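Local atomic coordinates of sugar phosphate isomerase/epimerase (PDB entry 3OBE), a protein that is probably a sugar phosphate isomerase or epimerase built on a xylose isomerase-like TIM barrel. Residues 141-146 and 179-184; 216-221 and 242-247. All blocks are in the same frame, centred on the assembly; numbering follows the deposited sequence.

Interaction 1. Residues 141-146 and 179-184; sequences NEDDAK and LKAGEK
N141 and E142 meet L179 backbone to backbone, and this belongs to the tight part of the contact. The amide of E142 donates to the carbonyl of L179 (N to O 2.9 Å, N-H...O 147°), while N141 CA lies 3.2 Å from the same L179 O. The amides of a helix's first turn have no carbonyl in the preceding turn to bind, and here L179 O takes one of them. N141, the N-cap, takes another: its OD1 accepts from D144 N at 3.0 Å, almost in line with the C=O bond. D144 OD2 answers with a weak bond to N141 N, which completes a capping box. N141 CG sits between its backbone N and carbonyl carbon (chi1 65°), which turns OD1 to the D144 amide and ND2 toward A181 CB, 3.7 Å away. K180 crosses the E142 side chain closely, its CG 3.3 Å from E142 CD, and its NZ forms a salt bridge with E142 OE2 at 2.7 Å, on the syn side but 32° out of the carboxylate plane; E142 has a second conformer, so the permanence of this bridge is doubtful.

The outer side is looser. D143 OD2 only grazes A181 CB at 3.8 Å, and a water accepts from A181 N while donating weakly to D143 OD1. The loop is braced locally by a type II turn from K180 to E183 and by K180 N donating to E183 OE1 at 2.8 Å.

The start of helix 142-160 touches both helix 200-207, where E142 and A145 rest on L203, and the loop leaving strand 177-178, which pairs antiparallel with strand 198-199.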
loop_
_atom_site.group_PDB
_atom_site.type_symbol
_atom_site.label_atom_id
_atom_site.label_comp_id
_atom_site.label_asym_id
_atom_site.label_seq_id
_atom_site.Cartn_x
_atom_site.Cartn_y
_atom_site.Cartn_z
ATOM N N ASN A 141 -23.201 7.547 2.324
ATOM C CA ASN A 141 -23.476 8.866 1.763
ATOM C C ASN A 141 -22.234 9.742 1.928
ATOM O O ASN A 141 -21.225 9.328 2.543
ATOM C CB ASN A 141 -24.744 9.488 2.381
ATOM C CG ASN A 141 -24.605 9.771 3.857
ATOM O OD1 ASN A 141 -23.524 10.095 4.342
ATOM N ND2 ASN A 141 -25.735 9.727 4.580
ATOM N N GLU A 142 -22.300 10.952 1.385
ATOM C CA GLU A 142 -21.191 11.905 1.461
ATOM C C GLU A 142 -20.756 12.192 2.883
ATOM O O GLU A 142 -19.556 12.225 3.144
ATOM C CB GLU A 142 -21.523 13.249 0.782
ATOM C CG GLU A 142 -21.357 13.236 -0.707
ATOM C CD GLU A 142 -21.243 14.638 -1.308
ATOM O OE1 GLU A 142 -20.959 15.621 -0.577
ATOM O OE2 GLU A 142 -21.468 14.753 -2.534
ATOM N N ASP A 143 -21.714 12.372 3.793
ATOM C CA ASP A 143 -21.381 12.740 5.175
ATOM C C ASP A 143 -20.486 11.676 5.812
ATOM O O ASP A 143 -19.528 12.021 6.495
ATOM C CB ASP A 143 -22.617 12.967 6.066
ATOM C CG ASP A 143 -23.378 14.269 5.717
ATOM O OD1 ASP A 143 -22.840 15.135 4.959
ATOM O OD2 ASP A 143 -24.509 14.400 6.217
ATOM N N ASP A 144 -20.753 10.391 5.519
ATOM C CA ASP A 144 -19.917 9.317 6.049
ATOM C C ASP A 144 -18.492 9.457 5.547
ATOM O O ASP A 144 -17.552 9.247 6.302
ATOM C CB ASP A 144 -20.438 7.956 5.593
ATOM C CG ASP A 144 -21.814 7.620 6.122
ATOM O OD1 ASP A 144 -22.299 8.217 7.099
ATOM O OD2 ASP A 144 -22.405 6.731 5.491
ATOM N N ALA A 145 -18.331 9.762 4.252
ATOM C CA ALA A 145 -17.034 9.984 3.661
ATOM C C ALA A 145 -16.297 11.187 4.274
ATOM O O ALA A 145 -15.104 11.143 4.441
ATOM C CB ALA A 145 -17.179 10.158 2.142
ATOM N N LYS A 146 -17.021 12.266 4.555
ATOM C CA LYS A 146 -16.419 13.422 5.215
ATOM C C LYS A 146 -15.927 13.146 6.630
ATOM O O LYS A 146 -14.814 13.520 6.970
ATOM C CB LYS A 146 -17.385 14.608 5.203
ATOM C CG LYS A 146 -17.639 15.165 3.798
ATOM C CD LYS A 146 -18.617 16.331 3.845
ATOM C CE LYS A 146 -18.470 17.260 2.654
ATOM N NZ LYS A 146 -19.223 18.554 2.939
ATOM N N LEU A 179 -24.384 9.399 -2.851
ATOM C CA LEU A 179 -25.147 10.613 -2.860
ATOM C C LEU A 179 -24.938 11.390 -1.565
ATOM O O LEU A 179 -24.424 10.845 -0.579
ATOM C CB LEU A 179 -26.634 10.288 -2.993
ATOM C CG LEU A 179 -27.093 9.706 -4.338
ATOM C CD1 LEU A 179 -28.587 9.528 -4.339
ATOM C CD2 LEU A 179 -26.633 10.594 -5.451
ATOM N N LYS A 180 -25.388 12.637 -1.520
ATOM C CA LYS A 180 -25.502 13.352 -0.245
ATOM C C LYS A 180 -26.655 12.817 0.572
ATOM O O LYS A 180 -27.599 12.285 0.034
ATOM C CB LYS A 180 -25.683 14.858 -0.470
ATOM C CG LYS A 180 -24.428 15.500 -1.036
ATOM C CD LYS A 180 -24.632 17.002 -1.187
ATOM C CE LYS A 180 -23.295 17.701 -1.344
ATOM N NZ LYS A 180 -22.597 17.164 -2.553
ATOM N N ALA A 181 -26.566 12.947 1.888
ATOM C CA ALA A 181 -27.742 12.739 2.737
ATOM C C ALA A 181 -28.848 13.643 2.231
ATOM O O ALA A 181 -28.595 14.816 1.930
ATOM C CB ALA A 181 -27.404 13.047 4.201
ATOM N N GLY A 182 -30.064 13.108 2.153
ATOM C CA GLY A 182 -31.237 13.803 1.709
ATOM C C GLY A 182 -31.385 13.960 0.213
ATOM O O GLY A 182 -32.356 14.521 -0.239
ATOM N N GLU A 183 -30.416 13.485 -0.562
ATOM C CA GLU A 183 -30.424 13.711 -1.998
ATOM C C GLU A 183 -31.387 12.776 -2.646
ATOM O O GLU A 183 -31.334 11.575 -2.398
ATOM C CB GLU A 183 -29.026 13.547 -2.592
ATOM C CG GLU A 183 -28.966 13.924 -4.049
ATOM C CD GLU A 183 -27.545 14.065 -4.559
ATOM O OE1 GLU A 183 -26.578 13.770 -3.824
ATOM O OE2 GLU A 183 -27.400 14.478 -5.730
ATOM N N LYS A 184 -32.262 13.316 -3.486
ATOM C CA LYS A 184 -33.263 12.520 -4.185
ATOM C C LYS A 184 -32.527 11.484 -5.087
ATOM O O LYS A 184 -31.687 11.854 -5.887
ATOM C CB LYS A 184 -34.174 13.457 -4.984
ATOM C CG LYS A 184 -35.447 12.831 -5.531
ATOM C CD LYS A 184 -36.295 13.836 -6.308
HETATM O O HOH W 1 -24.200 14.696 2.804
#

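Interaction 2. Residues 216-221 and 242-247; sequences ELDVYW and LLHIKD
The ring of Y220 overlaps the end of K246: NZ stands 3.7 Å from the ring centroid and 30° off its normal, a cation-pi contact over the face. The K246 chain runs extended until its last torsion (chi4 -48°) turns NZ over the ring, where it also donates to D247 O at 2.9 Å. E279 supplies a salt bridge to NZ, and Y220 OH is hydrogen-bonded to R248. With an alanine in place of Y220, the K246 ammonium would probably lose its aromatic cover and a gap would open against the D247 peptide.

Strands 213-218 and 240-245 are parallel neighbours in the TIM barrel, joined by a beta-alpha-beta crossover and held by L217 N to L242 O (2.9 Å) and H244 N to L217 O. L217 CB packs on L243 CD2 at 3.8 Å. The face of E216, D218 and H244 is largely polar, with L242 CD1 beside E216 OE2. E216 CD lies 3.3 Å from H244 CD2, carboxylate and ring planes 49° apart; E216 OE1 is hydrogen-bonded to H96, H244 NE2 to E54 and D218 OD2 to H169. A water 2.8 Å from H244 ND1 donates to D218 OD2. A phosphate ion, probably from the crystallisation liquor, lies about 4 Å from the H244 side chain and may mark a pocket.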
loop_
_atom_site.group_PDB
_atom_site.type_symbol
_atom_site.label_atom_id
_atom_site.label_comp_id
_atom_site.label_asym_id
_atom_site.label_seq_id
_atom_site.Cartn_x
_atom_site.Cartn_y
_atom_site.Cartn_z
ATOM N N GLU A 216 -2.252 5.487 -1.669
ATOM C CA GLU A 216 -1.541 4.351 -2.293
ATOM C C GLU A 216 -2.492 3.807 -3.312
ATOM O O GLU A 216 -3.416 3.045 -2.991
ATOM C CB GLU A 216 -1.154 3.325 -1.232
ATOM C CG GLU A 216 -0.416 2.052 -1.737
ATOM C CD GLU A 216 0.071 1.230 -0.616
ATOM O OE1 GLU A 216 -0.776 0.656 0.063
ATOM O OE2 GLU A 216 1.315 1.056 -0.476
ATOM N N LEU A 217 -2.294 4.216 -4.549
ATOM C CA LEU A 217 -3.228 3.895 -5.617
ATOM C C LEU A 217 -3.043 2.460 -6.039
ATOM O O LEU A 217 -1.981 2.085 -6.501
ATOM C CB LEU A 217 -3.054 4.794 -6.818
ATOM C CG LEU A 217 -3.998 4.511 -7.979
ATOM C CD1 LEU A 217 -5.495 4.552 -7.510
ATOM C CD2 LEU A 217 -3.699 5.397 -9.131
ATOM N N ASP A 218 -4.098 1.688 -5.846
ATOM C CA ASP A 218 -4.126 0.299 -6.378
ATOM C C ASP A 218 -4.577 0.321 -7.824
ATOM O O ASP A 218 -5.748 0.514 -8.117
ATOM C CB ASP A 218 -4.960 -0.670 -5.581
ATOM C CG ASP A 218 -4.501 -2.092 -5.852
ATOM O OD1 ASP A 218 -4.664 -2.493 -7.044
ATOM O OD2 ASP A 218 -3.930 -2.748 -4.935
ATOM N N VAL A 219 -3.607 0.213 -8.739
ATOM C CA VAL A 219 -3.926 0.378 -10.140
ATOM C C VAL A 219 -4.824 -0.760 -10.626
ATOM O O VAL A 219 -5.695 -0.564 -11.490
ATOM C CB VAL A 219 -2.665 0.554 -11.000
ATOM C CG1 VAL A 219 -1.980 1.846 -10.605
ATOM C CG2 VAL A 219 -1.720 -0.681 -10.902
ATOM N N TYR A 220 -4.630 -1.959 -10.081
ATOM C CA TYR A 220 -5.431 -3.122 -10.499
ATOM C C TYR A 220 -6.861 -2.999 -10.014
ATOM O O TYR A 220 -7.780 -3.185 -10.782
ATOM C CB TYR A 220 -4.850 -4.405 -9.945
ATOM C CG TYR A 220 -5.643 -5.633 -10.242
ATOM C CD1 TYR A 220 -5.550 -6.289 -11.501
ATOM C CD2 TYR A 220 -6.482 -6.194 -9.277
ATOM C CE1 TYR A 220 -6.271 -7.489 -11.729
ATOM C CE2 TYR A 220 -7.186 -7.352 -9.536
ATOM C CZ TYR A 220 -7.072 -7.987 -10.741
ATOM O OH TYR A 220 -7.771 -9.131 -10.981
ATOM N N TRP A 221 -7.054 -2.696 -8.735
ATOM C CA TRP A 221 -8.429 -2.654 -8.231
ATOM C C TRP A 221 -9.159 -1.425 -8.812
ATOM O O TRP A 221 -10.389 -1.449 -8.934
ATOM C CB TRP A 221 -8.455 -2.653 -6.701
ATOM C CG TRP A 221 -7.997 -3.971 -6.098
ATOM C CD1 TRP A 221 -6.925 -4.152 -5.262
ATOM C CD2 TRP A 221 -8.567 -5.280 -6.283
ATOM N NE1 TRP A 221 -6.816 -5.460 -4.899
ATOM C CE2 TRP A 221 -7.801 -6.186 -5.509
ATOM C CE3 TRP A 221 -9.662 -5.774 -7.000
ATOM C CZ2 TRP A 221 -8.074 -7.554 -5.475
ATOM C CZ3 TRP A 221 -9.920 -7.128 -6.954
ATOM C CH2 TRP A 221 -9.126 -8.003 -6.204
ATOM N N LEU A 242 2.236 6.671 -3.541
ATOM C CA LEU A 242 2.618 5.268 -3.700
ATOM C C LEU A 242 1.664 4.611 -4.690
ATOM O O LEU A 242 0.491 5.008 -4.848
ATOM C CB LEU A 242 2.545 4.515 -2.362
ATOM C CG LEU A 242 3.400 4.964 -1.203
ATOM C CD1 LEU A 242 2.993 4.212 0.074
ATOM C CD2 LEU A 242 4.881 4.803 -1.526
ATOM N N LEU A 243 2.133 3.541 -5.336
ATOM C CA LEU A 243 1.243 2.628 -6.006
ATOM C C LEU A 243 1.331 1.261 -5.356
ATOM O O LEU A 243 2.403 0.864 -4.847
ATOM C CB LEU A 243 1.608 2.431 -7.472
ATOM C CG LEU A 243 1.720 3.691 -8.358
ATOM C CD1 LEU A 243 2.195 3.373 -9.810
ATOM C CD2 LEU A 243 0.401 4.484 -8.329
ATOM N N HIS A 244 0.231 0.522 -5.473
ATOM C CA HIS A 244 0.304 -0.931 -5.483
ATOM C C HIS A 244 0.299 -1.396 -6.925
ATOM O O HIS A 244 -0.555 -0.961 -7.728
ATOM C CB HIS A 244 -0.837 -1.578 -4.732
ATOM C CG HIS A 244 -0.447 -2.006 -3.360
ATOM N ND1 HIS A 244 -0.963 -3.120 -2.739
ATOM C CD2 HIS A 244 0.401 -1.436 -2.470
ATOM C CE1 HIS A 244 -0.443 -3.238 -1.532
ATOM N NE2 HIS A 244 0.374 -2.217 -1.324
ATOM N N ILE A 245 1.275 -2.243 -7.249
ATOM C CA ILE A 245 1.403 -2.846 -8.561
ATOM C C ILE A 245 0.916 -4.282 -8.432
ATOM O O ILE A 245 1.526 -5.114 -7.724
ATOM C CB ILE A 245 2.863 -2.755 -9.105
ATOM C CG1 ILE A 245 3.238 -1.279 -9.354
ATOM C CG2 ILE A 245 3.072 -3.640 -10.359
ATOM C CD1 ILE A 245 2.404 -0.603 -10.516
ATOM N N LYS A 246 -0.226 -4.526 -9.071
ATOM C CA LYS A 246 -0.964 -5.759 -8.985
ATOM C C LYS A 246 -1.547 -6.071 -10.361
ATOM O O LYS A 246 -1.812 -5.163 -11.160
ATOM C CB LYS A 246 -2.076 -5.674 -7.923
ATOM C CG LYS A 246 -2.804 -7.047 -7.768
ATOM C CD LYS A 246 -3.820 -7.058 -6.716
ATOM C CE LYS A 246 -4.462 -8.419 -6.618
ATOM N NZ LYS A 246 -4.901 -8.997 -7.938
ATOM N N ASP A 247 -1.680 -7.352 -10.657
ATOM C CA ASP A 247 -2.237 -7.823 -11.923
ATOM C C ASP A 247 -3.105 -9.028 -11.569
ATOM O O ASP A 247 -3.383 -9.252 -10.396
ATOM C CB ASP A 247 -1.078 -8.160 -12.861
ATOM C CG ASP A 247 -1.437 -8.112 -14.331
ATOM O OD1 ASP A 247 -2.608 -8.385 -14.673
ATOM O OD2 ASP A 247 -0.490 -7.866 -15.173
HETATM O O HOH W 2 -2.597 -4.746 -4.251
HETATM O O HOH W 3 -2.521 -2.657 -8.425
#

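How the interactions relate
From the N terminus, interaction 1 comes first: 141-146, at the start of helix 142-160, is joined to 179-184, closing a loop that takes in the rest of that helix and strands 165-169 and 177-178. Interaction 2 opens later, where 216-221 meets 242-247 across a connection containing helix 229-235. The two loops are therefore in series, neither nested nor crossed. The centres of interactions 1 and 2 are about 27 Å apart. The nearest atoms of interactions 1 and 2 are about 15 Å apart, with no touch. Interaction 1 ties a helix start to a peripheral loop at the surface, whereas interaction 2 joins adjacent strands in the buried barrel wall; strand 165-169, inside the first loop, neighbours strand 213-218 of the second.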